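Local coordinates for YciF Bacterial Stress Response Protein (PDB 4ERU) that is of unknown function but belongs to the ferritin-like helical-bundle proteins, is probably linked to the bacterial stress response, and holds two magnesium ions inside its bundle, at residues M4-K7 against D11-I14; S22-L27 against D144-T149; K29-L34 against Q45-H50; I58-Q63 against L136-E141; E90-T95 against E99-A104. All coordinates share one frame; numbering follows the deposited sequence.

Interaction 1: M4-K7 against D11-I14; sequences MNIK and DLFI
Ile6 and Leu12 make the apolar half of this contact. The CG2 methyl of Ile6 rests against the first turn of the helix, 3.6 Å from Leu12 CB and equally close to Leu12 CA, so it meets the root of that side chain and the backbone beside it and not the leucine tip. CG2 stands anti to the backbone N of Ile6, and CG1 is left to run beside that N. The CB of Asp11 adds a looser touch, 4.0 Å from Ile6 CA.

The polar half is one hydrogen bond. Lys7 N gives its hydrogen to Asp11 OD2 at 3.2 Å, with a fairly straight N-H...O angle of 154°, and the carboxylate receives it on the anti lone pair of OD2, away from OD1. The ammonium group of Lys7 stays apart from this carboxylate, with NZ 5.6 Å from Asp11 OD2, so any attraction between the charges acts at a distance.

Around the contact, Ser94 and Val100 of the second subunit pack on Asn5 and Ile6. Residues 4-7 are thus an irregular N-terminal segment folded back along the start of helix 9-37 of a ferritin-like bundle, at the interface between the two subunits.

Interaction 2: S22-L27 against D144-T149; sequences SAEKQL and DEEKQT. With MG (magnesium ion), chain E; MG (magnesium ion), chain D.
Glu24 faces Glu146 across a magnesium ion, the two side chains coming from opposite directions and meeting with Glu24 OE1 3.8 Å from Glu146 OE2. The carboxylate planes are 58° apart, and the chain E magnesium, not direct contact, joins them. Glu24 is bidentate: its OE1 and OE2 bind the chain E magnesium at 2.3 and 2.4 Å. Its chain bends at chi2 (-81°), which swings the carboxylate off the helix toward the middle of the bundle.

Glu146 works as a bridge. OE2 binds the chain E ion at 2.4 Å, while OE1 binds the chain D ion at 2.5 Å. Water 1 lies between the two ions as well, 2.1 Å from the chain E magnesium. A carboxylate-bridged pair of metals inside a four-helix bundle is characteristic of the dinuclear-metal members of the ferritin-like fold, and here helix 9-37 and helix 133-159 supply these two glutamates. Gln57 completes the protein ligands of the chain E ion; His50, Glu113 and Glu116 do so for the other.

Tyr120 OH is hydrogen-bonded to Glu24 OE1, a second-shell link that should help fix the turn of the carboxylate. Leu27 CD2 lies 3.7 Å from the chain D magnesium.

Interaction 3: K29-L34 against Q45-H50; sequences KALPKL and QAFQSH. With MG (magnesium ion), chain D.
Phe47 presents its ring to segment 29-34 and takes Leu34 over one face: Leu34 CB sits 3.9 Å from the ring centroid and only 7° off the normal, a CH-pi contact centred on the ring. Leu34 O also reaches the ring, 3.6 Å from Phe47 CD2. Leu31 comes at about a right angle to the phenylalanine side chain, its CD2 methyl 3.7 Å from Phe47 CD1.

That CD2 of Leu31 also approaches His50 ND1, at 4.0 Å, while Leu31 CD1 lies over one face of the imidazole, offset toward the rim. CG of Leu31 is anti to its carbonyl carbon (chi1 -81°), and from there the fork can straddle both aromatic residues, one helical turn apart.

These segments belong to the antiparallel pair formed by helix 9-37 and helix 41-66, a helical hairpin of the ferritin-like bundle; the axes of segments 29-34 and 45-50 approach to 8.7 Å, 164° apart. Pro32 interrupts the hydrogen bonding of the first helix, which is kinked here.

His50 also turns an edge to the metal centre. NE2 binds the chain D magnesium at 2.6 Å, with the ion in the ring plane, and Glu113, Glu116 and Glu146 complete the protein ligands.

Interaction 4: I58-Q63 against L136-E141; sequences IERIDQ and LKLLKE
Helix segments 58-63 and 136-141 run antiparallel, 167° between their directions, with their axes 9.8 Å apart at closest approach and Arg60 and Leu138 nearest through their CA atoms. They join helix 41-66 to helix 133-159, two members of the ferritin-like bundle far apart in the sequence.

Arg60 and Leu138 carry the contact between them. The arginine chain is extended from CG to NE (chi2 -153°, chi3 -175°) and reaches obliquely across Leu138, with Arg60 CD 3.5 Å from Leu138 O and 3.9 Å from Leu138 CD2. Leu138 fits between this arginine and Gln63: its CD1 methyl is 4.0 Å from Gln63 CB, and the glutamine crosses it at about a right angle.

Beyond the leucine, the guanidinium of Arg60 lies against Glu141. Glu141 CB covers one face, over its centre, and the two side chains cross at nearly a right angle. The carboxylate joins in by charge alone, because its oxygen is well out of the guanidinium plane and no N-H points at it. Glu141 OE1 also has a weak salt bridge to Lys137 NZ in its own helix, so the acid sits between two cations in a small network. Arg60 has firmer partners in helix 133-159, namely Glu145, which salt-bridges NH2, and Thr142, hydrogen-bonded to NH1. The salt bridge across these segments, from Arg60 NH2 to Glu141 OE2, is long, at 3.5 Å.

Interaction 5: E90-T95 against E99-A104; sequences EVIEST and EVRDAA. With MLT (D-malate), chain C.
Arg101 grips Thr95 side-on through two hydrogen bonds. NE donates to Thr95 OG1 at 3.0 Å and NH2 to Thr95 O at 3.1 Å, with N-H...O angles of 161° and 159°. Both oxygens lie near the guanidinium plane, although NH2 approaches from above the plane of the Thr95 carbonyl. The threonine hydroxyl in turn donates to Val91 O, so one OG1 ties the arginine to the end of helix 79-93. The bend at chi3 (-73°) turns the arginine head toward the threonine.

Apolar packing surrounds this. Ile92 CG2 lies over one face of the guanidinium, centred, 3.9 Å from Arg101 CZ. Val91 CG1 meets Ala104 CB of the next helix at 3.6 Å, closing the short connection between helix 79-93 and helix 99-130.

The ligand contact is looser. Arg101 NH1 makes a weak hydrogen bond of 3.4 Å to O2 of the D-malate, and Ile92 CG2 lies 3.5 Å from its O1. Lys33 and Arg36 complete the pocket, while NH1 has a stronger partner in Ala37 O.

With NE, NH1 and NH2 all engaged by protein oxygens, the guanidinium is held in a fixed orientation, and its positive charge probably helps to attract the malate carboxylate.

How the interactions relate
Interaction 2 is the hub, its centre about 2 Å from that of the chain. It shares the chain D magnesium and water 1 with interaction 3, where Glu146 OE1 and His50 NE2 come within 3.8 Å. Interaction 4 meets it too: Arg60 NH2 is 2.8 Å from Glu145 OE2. Interaction 3 leads to the malate pocket, since Leu34 CD2 packs 3.9 Å from Ile92 CD1 of interaction 5. Phe13 CE1 of interaction 1 packs 4.1 Å from Leu139 CD1 of interaction 4. Interactions 1 and 5 lie at opposite ends, centres about 37 Å apart, yet both touch the second subunit, Met4 O of one chain and Ser94 OG of the other making a weak hydrogen bond.

Interaction 1: M4-K7 against D11-I14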
# COMPACT_ATOMS: atom_id res chain seq x y z
N MSE A 4 -13.13 -6.70 14.87
CA MSE A 4 -11.96 -7.58 14.93
C MSE A 4 -11.77 -7.80 16.43
O MSE A 4 -12.06 -6.89 17.22
CB MSE A 4 -10.71 -6.94 14.26
CG MSE A 4 -10.37 -5.48 14.68
SE MSE A 4 -8.73 -4.61 13.93
CE MSE A 4 -7.39 -5.33 15.13
N ASN A 5 -11.35 -9.00 16.83
CA ASN A 5 -10.87 -9.18 18.22
C ASN A 5 -9.64 -10.08 18.36
O ASN A 5 -9.71 -11.31 18.17
CB ASN A 5 -11.97 -9.59 19.20
CG ASN A 5 -11.55 -9.36 20.67
OD1 ASN A 5 -10.73 -8.48 20.96
ND2 ASN A 5 -12.11 -10.15 21.58
N ILE A 6 -8.54 -9.43 18.72
CA ILE A 6 -7.21 -9.99 18.60
C ILE A 6 -6.55 -10.06 19.97
O ILE A 6 -6.04 -9.05 20.47
CB ILE A 6 -6.33 -9.07 17.73
CG1 ILE A 6 -7.15 -8.43 16.61
CG2 ILE A 6 -5.10 -9.80 17.27
CD1 ILE A 6 -7.14 -9.15 15.27
N LYS A 7 -6.55 -11.23 20.57
CA LYS A 7 -5.92 -11.37 21.86
C LYS A 7 -4.55 -12.01 21.72
O LYS A 7 -3.69 -11.79 22.56
CB LYS A 7 -6.80 -12.19 22.82
CG LYS A 7 -8.08 -11.49 23.27
CD LYS A 7 -8.76 -12.29 24.40
CE LYS A 7 -10.27 -12.04 24.47
NZ LYS A 7 -10.98 -12.44 23.19
N ASP A 11 -4.52 -15.16 16.64
CA ASP A 11 -5.71 -14.45 16.16
C ASP A 11 -5.34 -13.38 15.15
O ASP A 11 -6.07 -13.17 14.18
CB ASP A 11 -6.45 -13.73 17.30
CG ASP A 11 -7.03 -14.68 18.35
OD1 ASP A 11 -7.43 -15.83 18.00
OD2 ASP A 11 -7.10 -14.25 19.52
N LEU A 12 -4.22 -12.70 15.38
CA LEU A 12 -3.81 -11.61 14.50
C LEU A 12 -3.55 -12.19 13.13
O LEU A 12 -4.03 -11.66 12.15
CB LEU A 12 -2.55 -10.89 15.00
CG LEU A 12 -1.95 -9.77 14.14
CD1 LEU A 12 -2.98 -8.67 13.81
CD2 LEU A 12 -0.76 -9.14 14.88
N PHE A 13 -2.82 -13.31 13.10
CA PHE A 13 -2.46 -13.94 11.85
C PHE A 13 -3.73 -14.39 11.10
O PHE A 13 -3.82 -14.27 9.90
CB PHE A 13 -1.52 -15.11 12.11
CG PHE A 13 -1.21 -15.93 10.90
CD1 PHE A 13 -0.11 -15.63 10.11
CD2 PHE A 13 -2.01 -17.02 10.56
CE1 PHE A 13 0.19 -16.39 8.98
CE2 PHE A 13 -1.73 -17.79 9.44
CZ PHE A 13 -0.63 -17.47 8.63
N ILE A 14 -4.71 -14.90 11.83
CA ILE A 14 -5.96 -15.32 11.22
C ILE A 14 -6.72 -14.10 10.70
O ILE A 14 -7.30 -14.16 9.63
CB ILE A 14 -6.84 -16.14 12.24
CG1 ILE A 14 -6.31 -17.57 12.39
CG2 ILE A 14 -8.36 -16.11 11.88
CD1 ILE A 14 -7.04 -18.33 13.48

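Interaction 2: S22-L27 against D144-T149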
# COMPACT_ATOMS: atom_id res chain seq x y z
N SER A 22 -9.93 -12.00 1.37
CA SER A 22 -10.95 -11.13 0.79
C SER A 22 -10.40 -10.15 -0.26
O SER A 22 -11.02 -9.94 -1.32
CB SER A 22 -11.67 -10.34 1.88
OG SER A 22 -12.42 -9.30 1.26
N ALA A 23 -9.25 -9.54 0.04
CA ALA A 23 -8.61 -8.60 -0.89
C ALA A 23 -8.33 -9.30 -2.23
O ALA A 23 -8.59 -8.73 -3.30
CB ALA A 23 -7.26 -8.07 -0.29
N GLU A 24 -7.80 -10.52 -2.17
CA GLU A 24 -7.48 -11.23 -3.40
C GLU A 24 -8.74 -11.57 -4.20
O GLU A 24 -8.76 -11.40 -5.42
CB GLU A 24 -6.69 -12.50 -3.13
CG GLU A 24 -5.37 -12.31 -2.37
CD GLU A 24 -4.19 -11.86 -3.20
OE1 GLU A 24 -3.05 -12.33 -2.93
OE2 GLU A 24 -4.35 -11.02 -4.11
N LYS A 25 -9.79 -12.02 -3.51
CA LYS A 25 -11.06 -12.37 -4.19
C LYS A 25 -11.68 -11.13 -4.87
O LYS A 25 -12.12 -11.20 -6.02
CB LYS A 25 -12.06 -12.99 -3.22
CG LYS A 25 -11.63 -14.38 -2.74
CD LYS A 25 -12.76 -15.16 -2.01
CE LYS A 25 -13.35 -14.40 -0.81
NZ LYS A 25 -14.26 -15.28 0.02
N GLN A 26 -11.71 -10.02 -4.15
CA GLN A 26 -12.15 -8.75 -4.71
C GLN A 26 -11.34 -8.33 -5.92
O GLN A 26 -11.91 -7.89 -6.90
CB GLN A 26 -12.07 -7.64 -3.70
CG GLN A 26 -13.09 -7.70 -2.62
CD GLN A 26 -12.88 -6.54 -1.66
OE1 GLN A 26 -13.09 -5.38 -2.04
NE2 GLN A 26 -12.40 -6.83 -0.44
N LEU A 27 -10.01 -8.45 -5.83
CA LEU A 27 -9.16 -8.08 -6.93
C LEU A 27 -9.47 -8.88 -8.22
O LEU A 27 -9.52 -8.28 -9.30
CB LEU A 27 -7.68 -8.18 -6.52
CG LEU A 27 -6.65 -7.68 -7.52
CD1 LEU A 27 -6.91 -6.20 -7.97
CD2 LEU A 27 -5.25 -7.85 -6.90
N ASP A 144 7.13 -12.77 -3.18
CA ASP A 144 8.05 -12.64 -4.29
C ASP A 144 7.33 -12.29 -5.58
O ASP A 144 7.71 -11.32 -6.25
CB ASP A 144 8.87 -13.93 -4.45
CG ASP A 144 9.79 -13.88 -5.66
OD1 ASP A 144 10.90 -13.30 -5.54
OD2 ASP A 144 9.39 -14.38 -6.74
N GLU A 145 6.29 -13.05 -5.94
CA GLU A 145 5.44 -12.70 -7.09
C GLU A 145 4.86 -11.27 -7.02
O GLU A 145 4.81 -10.56 -8.03
CB GLU A 145 4.27 -13.68 -7.25
CG GLU A 145 4.68 -15.02 -7.83
CD GLU A 145 3.59 -16.07 -7.68
OE1 GLU A 145 2.47 -15.73 -7.21
OE2 GLU A 145 3.85 -17.23 -8.04
N GLU A 146 4.42 -10.85 -5.85
CA GLU A 146 3.80 -9.53 -5.73
C GLU A 146 4.86 -8.45 -6.02
O GLU A 146 4.60 -7.47 -6.73
CB GLU A 146 3.16 -9.39 -4.33
CG GLU A 146 1.75 -8.80 -4.31
CD GLU A 146 0.69 -9.73 -4.82
OE1 GLU A 146 0.39 -9.71 -6.05
OE2 GLU A 146 0.10 -10.44 -4.00
N LYS A 147 6.07 -8.66 -5.53
CA LYS A 147 7.15 -7.70 -5.79
C LYS A 147 7.51 -7.64 -7.28
O LYS A 147 7.71 -6.55 -7.81
CB LYS A 147 8.38 -7.99 -4.93
CG LYS A 147 8.11 -7.76 -3.44
CD LYS A 147 9.31 -8.22 -2.57
CE LYS A 147 9.15 -7.70 -1.16
NZ LYS A 147 10.11 -8.26 -0.13
N GLN A 148 7.57 -8.80 -7.94
CA GLN A 148 7.76 -8.87 -9.41
C GLN A 148 6.65 -8.20 -10.19
O GLN A 148 6.90 -7.60 -11.23
CB GLN A 148 7.89 -10.33 -9.87
CG GLN A 148 9.12 -11.01 -9.27
CD GLN A 148 10.40 -10.22 -9.60
OE1 GLN A 148 11.13 -9.77 -8.70
NE2 GLN A 148 10.67 -10.03 -10.89
N THR A 149 5.41 -8.31 -9.72
CA THR A 149 4.31 -7.69 -10.43
C THR A 149 4.44 -6.16 -10.34
O THR A 149 4.25 -5.46 -11.31
CB THR A 149 2.97 -8.20 -9.90
OG1 THR A 149 2.91 -9.60 -10.13
CG2 THR A 149 1.78 -7.55 -10.65
MG MG E . -2.01 -11.24 -4.72
MG MG D . -1.66 -8.41 -6.41
O HOH W 1 -2.58 -10.24 -6.54

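Interaction 3: K29-L34 against Q45-H50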
# COMPACT_ATOMS: atom_id res chain seq x y z
N LYS A 29 -12.30 -10.07 -9.14
CA LYS A 29 -13.54 -9.51 -9.69
C LYS A 29 -13.31 -8.24 -10.50
O LYS A 29 -13.99 -8.00 -11.50
CB LYS A 29 -14.52 -9.18 -8.57
CG LYS A 29 -15.04 -10.38 -7.86
CD LYS A 29 -15.99 -9.97 -6.72
CE LYS A 29 -17.33 -9.58 -7.27
NZ LYS A 29 -18.37 -9.85 -6.22
N ALA A 30 -12.34 -7.45 -10.06
CA ALA A 30 -11.98 -6.16 -10.69
C ALA A 30 -11.06 -6.23 -11.91
O ALA A 30 -11.11 -5.34 -12.76
CB ALA A 30 -11.31 -5.25 -9.63
N LEU A 31 -10.16 -7.21 -11.96
CA LEU A 31 -9.11 -7.22 -12.95
C LEU A 31 -9.63 -7.32 -14.39
O LEU A 31 -9.05 -6.73 -15.27
CB LEU A 31 -8.08 -8.32 -12.67
CG LEU A 31 -7.04 -7.90 -11.59
CD1 LEU A 31 -6.32 -9.12 -11.03
CD2 LEU A 31 -6.04 -6.94 -12.19
N PRO A 32 -10.74 -8.05 -14.62
CA PRO A 32 -11.20 -8.10 -16.03
C PRO A 32 -11.54 -6.73 -16.64
O PRO A 32 -11.20 -6.45 -17.79
CB PRO A 32 -12.47 -8.97 -15.93
CG PRO A 32 -12.17 -9.89 -14.77
CD PRO A 32 -11.57 -8.92 -13.76
N LYS A 33 -12.24 -5.92 -15.86
CA LYS A 33 -12.56 -4.57 -16.27
C LYS A 33 -11.32 -3.72 -16.48
O LYS A 33 -11.23 -2.95 -17.45
CB LYS A 33 -13.47 -3.91 -15.25
CG LYS A 33 -13.49 -2.43 -15.45
CD LYS A 33 -14.85 -1.91 -15.48
CE LYS A 33 -15.27 -1.43 -14.15
NZ LYS A 33 -16.07 -0.22 -14.48
N LEU A 34 -10.34 -3.87 -15.58
CA LEU A 34 -9.08 -3.14 -15.75
C LEU A 34 -8.42 -3.52 -17.07
O LEU A 34 -7.91 -2.66 -17.79
CB LEU A 34 -8.12 -3.36 -14.56
CG LEU A 34 -8.64 -2.96 -13.18
CD1 LEU A 34 -7.57 -3.08 -12.06
CD2 LEU A 34 -9.23 -1.53 -13.20
N GLN A 45 -2.36 -7.05 -21.30
CA GLN A 45 -1.81 -8.37 -21.02
C GLN A 45 -1.33 -8.53 -19.58
O GLN A 45 -1.44 -9.60 -19.02
CB GLN A 45 -0.67 -8.72 -21.98
CG GLN A 45 -1.17 -9.15 -23.39
CD GLN A 45 -0.08 -9.06 -24.48
OE1 GLN A 45 1.11 -8.85 -24.18
NE2 GLN A 45 -0.48 -9.22 -25.74
N ALA A 46 -0.78 -7.46 -19.00
CA ALA A 46 -0.26 -7.51 -17.63
C ALA A 46 -1.43 -7.72 -16.69
O ALA A 46 -1.33 -8.49 -15.75
CB ALA A 46 0.49 -6.22 -17.27
N PHE A 47 -2.55 -7.05 -16.97
CA PHE A 47 -3.76 -7.25 -16.17
C PHE A 47 -4.32 -8.67 -16.22
O PHE A 47 -4.74 -9.20 -15.18
CB PHE A 47 -4.85 -6.19 -16.44
CG PHE A 47 -4.54 -4.82 -15.82
CD1 PHE A 47 -4.12 -4.71 -14.51
CD2 PHE A 47 -4.70 -3.65 -16.57
CE1 PHE A 47 -3.85 -3.45 -13.94
CE2 PHE A 47 -4.43 -2.38 -16.02
CZ PHE A 47 -3.99 -2.28 -14.70
N GLN A 48 -4.32 -9.30 -17.40
CA GLN A 48 -4.78 -10.68 -17.51
C GLN A 48 -3.81 -11.65 -16.84
O GLN A 48 -4.24 -12.59 -16.18
CB GLN A 48 -5.08 -11.08 -18.97
CG GLN A 48 -6.06 -10.13 -19.71
CD GLN A 48 -7.56 -10.44 -19.49
OE1 GLN A 48 -8.41 -10.04 -20.31
NE2 GLN A 48 -7.89 -11.16 -18.41
N SER A 49 -2.50 -11.41 -16.98
CA SER A 49 -1.48 -12.19 -16.24
C SER A 49 -1.62 -12.05 -14.73
O SER A 49 -1.43 -13.00 -13.99
CB SER A 49 -0.05 -11.73 -16.55
OG SER A 49 0.35 -12.20 -17.80
N HIS A 50 -1.89 -10.83 -14.27
CA HIS A 50 -2.06 -10.61 -12.86
C HIS A 50 -3.28 -11.36 -12.31
O HIS A 50 -3.25 -11.89 -11.19
CB HIS A 50 -2.19 -9.12 -12.58
CG HIS A 50 -2.11 -8.79 -11.13
ND1 HIS A 50 -2.41 -7.54 -10.64
CD2 HIS A 50 -1.74 -9.54 -10.07
CE1 HIS A 50 -2.25 -7.54 -9.33
NE2 HIS A 50 -1.85 -8.74 -8.96
MG MG D . -1.66 -8.41 -6.41
O HOH W 1 -2.58 -10.24 -6.54

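Interaction 4: I58-Q63 against L136-E141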
# COMPACT_ATOMS: atom_id res chain seq x y z
N ILE A 58 -4.68 -17.25 -4.43
CA ILE A 58 -5.81 -17.67 -3.60
C ILE A 58 -5.70 -19.17 -3.28
O ILE A 58 -5.98 -19.60 -2.15
CB ILE A 58 -7.15 -17.30 -4.26
CG1 ILE A 58 -7.30 -15.77 -4.33
CG2 ILE A 58 -8.33 -17.97 -3.54
CD1 ILE A 58 -8.49 -15.28 -5.25
N GLU A 59 -5.30 -19.97 -4.27
CA GLU A 59 -5.11 -21.40 -4.03
C GLU A 59 -4.03 -21.65 -2.98
O GLU A 59 -4.17 -22.56 -2.16
CB GLU A 59 -4.80 -22.16 -5.33
CG GLU A 59 -4.22 -23.56 -5.08
CD GLU A 59 -5.22 -24.51 -4.45
OE1 GLU A 59 -6.44 -24.36 -4.71
OE2 GLU A 59 -4.79 -25.39 -3.68
N ARG A 60 -2.98 -20.82 -2.96
CA ARG A 60 -1.97 -20.95 -1.88
C ARG A 60 -2.59 -20.71 -0.50
O ARG A 60 -2.23 -21.35 0.50
CB ARG A 60 -0.79 -19.99 -2.04
CG ARG A 60 0.06 -20.24 -3.23
CD ARG A 60 1.53 -19.77 -3.05
NE ARG A 60 2.21 -19.95 -4.34
CZ ARG A 60 2.37 -19.00 -5.26
NH1 ARG A 60 1.98 -17.75 -5.02
NH2 ARG A 60 2.95 -19.29 -6.42
N ILE A 61 -3.48 -19.73 -0.42
CA ILE A 61 -4.12 -19.43 0.84
C ILE A 61 -4.96 -20.65 1.28
O ILE A 61 -4.91 -21.03 2.44
CB ILE A 61 -4.97 -18.14 0.78
CG1 ILE A 61 -4.08 -16.89 0.54
CG2 ILE A 61 -5.85 -18.00 2.05
CD1 ILE A 61 -4.86 -15.52 0.46
N ASP A 62 -5.70 -21.29 0.36
CA ASP A 62 -6.42 -22.52 0.73
C ASP A 62 -5.46 -23.59 1.27
O ASP A 62 -5.73 -24.19 2.31
CB ASP A 62 -7.27 -23.09 -0.41
CG ASP A 62 -8.39 -22.17 -0.81
OD1 ASP A 62 -8.87 -21.37 0.03
OD2 ASP A 62 -8.79 -22.23 -1.98
N GLN A 63 -4.34 -23.78 0.58
CA GLN A 63 -3.25 -24.65 1.07
C GLN A 63 -2.67 -24.28 2.42
O GLN A 63 -2.40 -25.16 3.24
CB GLN A 63 -2.12 -24.73 0.05
CG GLN A 63 -2.48 -25.42 -1.23
CD GLN A 63 -1.29 -25.44 -2.17
OE1 GLN A 63 -1.42 -25.16 -3.35
NE2 GLN A 63 -0.11 -25.75 -1.63
N LEU A 136 4.87 -20.42 5.71
CA LEU A 136 6.03 -19.57 5.46
C LEU A 136 6.50 -19.66 4.02
O LEU A 136 6.59 -18.64 3.36
CB LEU A 136 7.21 -19.83 6.41
CG LEU A 136 8.40 -18.84 6.28
CD1 LEU A 136 7.96 -17.35 6.48
CD2 LEU A 136 9.62 -19.18 7.18
N LYS A 137 6.78 -20.87 3.54
CA LYS A 137 7.21 -21.00 2.14
C LYS A 137 6.15 -20.56 1.13
O LYS A 137 6.49 -19.94 0.13
CB LYS A 137 7.84 -22.38 1.83
CG LYS A 137 6.92 -23.46 1.28
CD LYS A 137 7.69 -24.78 0.94
CE LYS A 137 8.36 -24.72 -0.44
NZ LYS A 137 7.33 -24.64 -1.55
N LEU A 138 4.87 -20.87 1.37
CA LEU A 138 3.81 -20.40 0.48
C LEU A 138 3.68 -18.85 0.46
O LEU A 138 3.59 -18.23 -0.61
CB LEU A 138 2.47 -21.07 0.78
CG LEU A 138 2.49 -22.60 0.55
CD1 LEU A 138 1.35 -23.24 1.33
CD2 LEU A 138 2.42 -22.96 -0.96
N LEU A 139 3.70 -18.25 1.65
CA LEU A 139 3.58 -16.80 1.78
C LEU A 139 4.74 -16.10 1.13
O LEU A 139 4.53 -15.10 0.43
CB LEU A 139 3.45 -16.39 3.25
CG LEU A 139 2.11 -16.77 3.89
CD1 LEU A 139 2.25 -16.84 5.42
CD2 LEU A 139 0.89 -15.86 3.47
N LYS A 140 5.95 -16.63 1.31
CA LYS A 140 7.13 -16.05 0.70
C LYS A 140 7.06 -16.12 -0.81
O LYS A 140 7.51 -15.20 -1.49
CB LYS A 140 8.40 -16.77 1.15
CG LYS A 140 8.95 -16.29 2.47
CD LYS A 140 10.25 -17.09 2.84
CE LYS A 140 11.08 -16.31 3.85
NZ LYS A 140 12.50 -16.82 4.01
N GLU A 141 6.51 -17.21 -1.34
CA GLU A 141 6.30 -17.34 -2.78
C GLU A 141 5.35 -16.27 -3.34
O GLU A 141 5.61 -15.67 -4.37
CB GLU A 141 5.78 -18.71 -3.15
CG GLU A 141 6.84 -19.72 -3.47
CD GLU A 141 6.22 -20.96 -4.09
OE1 GLU A 141 6.07 -21.99 -3.39
OE2 GLU A 141 5.83 -20.89 -5.29

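Interaction 5: E90-T95 against E99-A104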
# COMPACT_ATOMS: atom_id res chain seq x y z
N GLU A 90 -12.86 4.78 -10.52
CA GLU A 90 -13.03 6.23 -10.68
C GLU A 90 -12.06 6.76 -11.76
O GLU A 90 -12.41 7.63 -12.55
CB GLU A 90 -12.83 6.99 -9.36
CG GLU A 90 -13.24 8.51 -9.44
CD GLU A 90 -12.71 9.41 -8.28
OE1 GLU A 90 -11.82 8.94 -7.51
OE2 GLU A 90 -13.17 10.59 -8.14
N VAL A 91 -10.85 6.21 -11.80
CA VAL A 91 -9.93 6.55 -12.84
C VAL A 91 -10.55 6.30 -14.22
O VAL A 91 -10.48 7.15 -15.10
CB VAL A 91 -8.57 5.80 -12.66
CG1 VAL A 91 -7.77 5.77 -13.97
CG2 VAL A 91 -7.77 6.45 -11.51
N ILE A 92 -11.16 5.13 -14.40
CA ILE A 92 -11.77 4.79 -15.69
C ILE A 92 -12.89 5.77 -16.08
O ILE A 92 -12.94 6.24 -17.22
CB ILE A 92 -12.28 3.35 -15.71
CG1 ILE A 92 -11.12 2.37 -15.48
CG2 ILE A 92 -13.02 3.08 -17.02
CD1 ILE A 92 -11.61 0.94 -15.08
N GLU A 93 -13.78 6.10 -15.15
CA GLU A 93 -14.84 7.05 -15.45
C GLU A 93 -14.32 8.48 -15.67
O GLU A 93 -14.96 9.25 -16.36
CB GLU A 93 -15.95 7.02 -14.39
CG GLU A 93 -16.67 5.67 -14.29
CD GLU A 93 -17.30 5.21 -15.60
OE1 GLU A 93 -18.02 6.01 -16.22
OE2 GLU A 93 -17.08 4.05 -16.00
N SER A 94 -13.15 8.82 -15.13
CA SER A 94 -12.66 10.21 -15.17
C SER A 94 -11.67 10.52 -16.29
O SER A 94 -11.05 11.59 -16.28
CB SER A 94 -11.96 10.55 -13.86
OG SER A 94 -12.87 10.46 -12.78
N THR A 95 -11.49 9.59 -17.21
CA THR A 95 -10.49 9.76 -18.24
C THR A 95 -11.05 9.26 -19.54
O THR A 95 -12.05 8.53 -19.57
CB THR A 95 -9.18 8.96 -17.96
OG1 THR A 95 -9.49 7.58 -17.74
CG2 THR A 95 -8.41 9.53 -16.74
N GLU A 99 -3.36 7.04 -23.15
CA GLU A 99 -2.15 6.88 -22.36
C GLU A 99 -2.24 7.53 -20.98
O GLU A 99 -1.54 7.10 -20.07
CB GLU A 99 -0.90 7.36 -23.13
CG GLU A 99 -0.88 8.84 -23.48
CD GLU A 99 -1.91 9.23 -24.59
OE1 GLU A 99 -2.29 10.43 -24.62
OE2 GLU A 99 -2.34 8.37 -25.41
N VAL A 100 -3.09 8.53 -20.83
CA VAL A 100 -3.26 9.20 -19.55
C VAL A 100 -4.03 8.27 -18.62
O VAL A 100 -3.68 8.11 -17.45
CB VAL A 100 -4.01 10.57 -19.70
CG1 VAL A 100 -4.22 11.24 -18.33
CG2 VAL A 100 -3.25 11.53 -20.68
N ARG A 101 -5.08 7.65 -19.14
CA ARG A 101 -5.75 6.62 -18.38
C ARG A 101 -4.74 5.52 -18.00
O ARG A 101 -4.68 5.08 -16.85
CB ARG A 101 -6.95 6.02 -19.13
CG ARG A 101 -7.68 4.99 -18.24
CD ARG A 101 -8.72 4.19 -18.99
NE ARG A 101 -9.87 5.04 -19.28
CZ ARG A 101 -10.94 4.65 -19.96
NH1 ARG A 101 -11.03 3.43 -20.48
NH2 ARG A 101 -11.90 5.52 -20.13
N ASP A 102 -3.94 5.09 -18.97
CA ASP A 102 -3.00 4.01 -18.69
C ASP A 102 -2.09 4.35 -17.49
O ASP A 102 -1.94 3.55 -16.57
CB ASP A 102 -2.15 3.67 -19.90
CG ASP A 102 -2.97 3.02 -21.02
OD1 ASP A 102 -4.13 2.61 -20.77
OD2 ASP A 102 -2.46 2.97 -22.15
N ALA A 103 -1.50 5.54 -17.54
CA ALA A 103 -0.65 6.03 -16.44
C ALA A 103 -1.37 5.96 -15.11
O ALA A 103 -0.79 5.55 -14.10
CB ALA A 103 -0.18 7.47 -16.72
N ALA A 104 -2.64 6.35 -15.10
CA ALA A 104 -3.41 6.47 -13.87
C ALA A 104 -3.87 5.12 -13.36
O ALA A 104 -3.94 4.89 -12.14
CB ALA A 104 -4.60 7.43 -14.08
C1 MLT C . -14.94 1.72 -20.08
O1 MLT C . -15.32 2.81 -19.59
O2 MLT C . -13.92 1.62 -20.80
C2 MLT C . -15.75 0.49 -19.79
O3 MLT C . -16.57 0.72 -18.64
C3 MLT C . -14.81 -0.68 -19.52
C4 MLT C . -15.62 -1.95 -19.40
O4 MLT C . -16.24 -2.17 -18.34
O5 MLT C . -15.63 -2.74 -20.37